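Local coordinates for D-glycerate 3-kinase (Cryptococcus neoformans var. grubii serotype A, PDB 6CKG), which probably phosphorylates D-glycerate at its 3-hydroxyl as a kinase of the P-loop type, at residues P47-V52 / D243-F248. Numbering follows the deposited sequence.
Sequences PLVVGV and DQIDCF
V49 and G51 of strand 48-53 hydrogen-bond to C247 at the start of strand 247-253, so V50 pairs with C247 in parallel. The two strands are neighbours inside the mixed sheet of a P-loop kinase fold. The strand 48-53 is the one that runs into the P-loop in such kinases. V49 O accepts two N-H groups, from D246 N at 2.9 Å and from C247 N at 3.2 Å. G51 N then donates to C247 O.

The tight part is around G51. I245 CG2 lies 3.4 Å from G51 N. G51 O sits over one face of the F248 ring, offset toward its rim. On the sheet face of V50 and C247, V50 CG2 meets C247 SG at 3.7 Å. Helix 19-38 lies against C247 and L48 there.

The looser side is at the beginning of the pairing, where Q244 and D246 are partly exposed. Here a side chain, not a backbone carbonyl, accepts from V49 N. D246 has CG beside its own backbone N (chi1 -60°), and its carboxylate reaches back to V49. A water donates to both P47 O and D246 OD2, joining the two segments. V49 N meets D246 OD2 on its anti side at 2.8 Å, almost straight at 174° and 24° out of the carboxylate plane.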
ATOM      1  N   PRO A  47      14.034   6.353 -12.367  1.00 32.65           N
ATOM      2  CA  PRO A  47      13.628   6.837 -11.038  1.00 30.12           C
ATOM      3  C   PRO A  47      13.890   5.775  -9.979  1.00 28.26           C
ATOM      4  O   PRO A  47      13.759   4.576 -10.233  1.00 29.67           O
ATOM      5  CB  PRO A  47      12.121   7.090 -11.183  1.00 29.94           C
ATOM      6  CG  PRO A  47      11.826   7.026 -12.639  1.00 34.19           C
ATOM      7  CD  PRO A  47      12.892   6.232 -13.296  1.00 33.55           C
ATOM      8  N   LEU A  48      14.256   6.234  -8.784  1.00 30.91           N
ATOM      9  CA  LEU A  48      14.262   5.382  -7.604  1.00 31.65           C
ATOM     10  C   LEU A  48      12.823   5.083  -7.220  1.00 30.90           C
ATOM     11  O   LEU A  48      12.035   6.010  -7.030  1.00 30.71           O
ATOM     12  CB  LEU A  48      14.979   6.084  -6.452  1.00 29.60           C
ATOM     13  CG  LEU A  48      14.973   5.376  -5.094  1.00 31.39           C
ATOM     14  CD1 LEU A  48      15.953   4.189  -5.119  1.00 29.56           C
ATOM     15  CD2 LEU A  48      15.342   6.369  -3.970  1.00 26.55           C
ATOM     16  N   VAL A  49      12.467   3.805  -7.105  1.00 23.64           N
ATOM     17  CA  VAL A  49      11.120   3.420  -6.680  1.00 26.71           C
ATOM     18  C   VAL A  49      11.148   3.178  -5.173  1.00 29.66           C
ATOM     19  O   VAL A  49      11.782   2.233  -4.693  1.00 26.34           O
ATOM     20  CB  VAL A  49      10.604   2.172  -7.411  1.00 26.90           C
ATOM     21  CG1 VAL A  49       9.180   1.863  -6.945  1.00 22.84           C
ATOM     22  CG2 VAL A  49      10.639   2.363  -8.922  1.00 30.74           C
ATOM     23  N   VAL A  50      10.428   4.012  -4.434  1.00 23.44           N
ATOM     24  CA  VAL A  50      10.300   3.890  -2.989  1.00 22.72           C
ATOM     25  C   VAL A  50       8.933   3.282  -2.697  1.00 25.54           C
ATOM     26  O   VAL A  50       7.908   3.939  -2.891  1.00 22.75           O
ATOM     27  CB  VAL A  50      10.445   5.256  -2.301  1.00 27.21           C
ATOM     28  CG1 VAL A  50      10.400   5.107  -0.795  1.00 26.96           C
ATOM     29  CG2 VAL A  50      11.731   5.975  -2.751  1.00 22.16           C
ATOM     30  N   GLY A  51       8.904   2.035  -2.219  1.00 23.82           N
ATOM     31  CA  GLY A  51       7.663   1.475  -1.688  1.00 24.61           C
ATOM     32  C   GLY A  51       7.357   2.038  -0.305  1.00 27.50           C
ATOM     33  O   GLY A  51       8.249   2.281   0.503  1.00 24.48           O
ATOM     34  N   VAL A  52       6.073   2.238  -0.030  1.00 24.70           N
ATOM     35  CA  VAL A  52       5.631   2.770   1.258  1.00 24.63           C
ATOM     36  C   VAL A  52       4.437   1.955   1.728  1.00 25.04           C
ATOM     37  O   VAL A  52       3.481   1.753   0.970  1.00 24.65           O
ATOM     38  CB  VAL A  52       5.255   4.266   1.174  1.00 31.55           C
ATOM     39  CG1 VAL A  52       4.715   4.754   2.526  1.00 28.36           C
ATOM     40  CG2 VAL A  52       6.457   5.105   0.733  1.00 30.25           C
ATOM     41  N   ASP A 243       8.642  -6.668  -6.946  1.00 25.20           N
ATOM     42  CA  ASP A 243      10.043  -6.755  -7.351  1.00 29.35           C
ATOM     43  C   ASP A 243      10.531  -5.520  -8.102  1.00 28.85           C
ATOM     44  O   ASP A 243      11.731  -5.414  -8.356  1.00 29.72           O
ATOM     45  CB  ASP A 243      10.269  -8.002  -8.217  1.00 31.56           C
ATOM     46  CG  ASP A 243      10.287  -9.300  -7.397  1.00 40.50           C
ATOM     47  OD1 ASP A 243      10.402  -9.244  -6.147  1.00 38.76           O
ATOM     48  OD2 ASP A 243      10.180 -10.385  -8.005  1.00 44.26           O
ATOM     49  N   GLN A 244       9.634  -4.619  -8.499  1.00 31.06           N
ATOM     50  CA  GLN A 244      10.003  -3.362  -9.132  1.00 30.60           C
ATOM     51  C   GLN A 244      10.400  -2.294  -8.122  1.00 29.58           C
ATOM     52  O   GLN A 244      10.919  -1.246  -8.520  1.00 28.06           O
ATOM     53  CB  GLN A 244       8.836  -2.876  -9.988  1.00 29.60           C
ATOM     54  CG  GLN A 244       8.533  -3.787 -11.176  1.00 33.43           C
ATOM     55  CD  GLN A 244       9.360  -3.405 -12.388  1.00 48.50           C
ATOM     56  OE1 GLN A 244      10.582  -3.545 -12.385  1.00 48.35           O
ATOM     57  NE2 GLN A 244       8.698  -2.874 -13.420  1.00 58.32           N
ATOM     58  N   ILE A 245      10.207  -2.554  -6.836  1.00 28.62           N
ATOM     59  CA  ILE A 245      10.502  -1.594  -5.775  1.00 29.79           C
ATOM     60  C   ILE A 245      11.974  -1.687  -5.378  1.00 35.16           C
ATOM     61  O   ILE A 245      12.503  -2.781  -5.133  1.00 31.15           O
ATOM     62  CB  ILE A 245       9.586  -1.851  -4.568  1.00 24.17           C
ATOM     63  CG1 ILE A 245       8.117  -1.665  -4.990  1.00 27.89           C
ATOM     64  CG2 ILE A 245       9.977  -0.985  -3.388  1.00 23.51           C
ATOM     65  CD1 ILE A 245       7.091  -1.978  -3.884  1.00 21.64           C
ATOM     66  N   ASP A 246      12.635  -0.528  -5.271  1.00 28.47           N
ATOM     67  CA  ASP A 246      14.058  -0.454  -4.954  1.00 26.39           C
ATOM     68  C   ASP A 246      14.333  -0.341  -3.459  1.00 27.54           C
ATOM     69  O   ASP A 246      15.294  -0.934  -2.960  1.00 32.45           O
ATOM     70  CB  ASP A 246      14.701   0.749  -5.659  1.00 26.73           C
ATOM     71  CG  ASP A 246      14.571   0.682  -7.165  1.00 32.21           C
ATOM     72  OD1 ASP A 246      14.829  -0.393  -7.730  1.00 37.97           O
ATOM     73  OD2 ASP A 246      14.202   1.699  -7.785  1.00 28.91           O
ATOM     74  N   CYS A 247      13.536   0.437  -2.736  1.00 23.23           N
ATOM     75  CA  CYS A 247      13.747   0.618  -1.305  1.00 24.95           C
ATOM     76  C   CYS A 247      12.381   0.819  -0.664  1.00 25.55           C
ATOM     77  O   CYS A 247      11.369   0.949  -1.351  1.00 24.31           O
ATOM     78  CB  CYS A 247      14.714   1.794  -1.032  1.00 24.50           C
ATOM     79  SG  CYS A 247      14.073   3.401  -1.588  1.00 26.15           S
ATOM     80  N   PHE A 248      12.343   0.849   0.667  1.00 24.79           N
ATOM     81  CA  PHE A 248      11.048   0.698   1.323  1.00 25.33           C
ATOM     82  C   PHE A 248      10.996   1.505   2.610  1.00 24.84           C
ATOM     83  O   PHE A 248      11.960   1.525   3.388  1.00 23.47           O
ATOM     84  CB  PHE A 248      10.774  -0.789   1.640  1.00 21.42           C
ATOM     85  CG  PHE A 248       9.302  -1.171   1.637  1.00 23.36           C
ATOM     86  CD1 PHE A 248       8.490  -0.865   2.715  1.00 24.64           C
ATOM     87  CD2 PHE A 248       8.744  -1.848   0.558  1.00 24.41           C
ATOM     88  CE1 PHE A 248       7.136  -1.241   2.738  1.00 24.39           C
ATOM     89  CE2 PHE A 248       7.383  -2.226   0.563  1.00 22.47           C
ATOM     90  CZ  PHE A 248       6.587  -1.923   1.664  1.00 22.93           C
TER
HETATM   91  O   HOH W   1      14.205   1.870 -10.472  1.00 40.74           O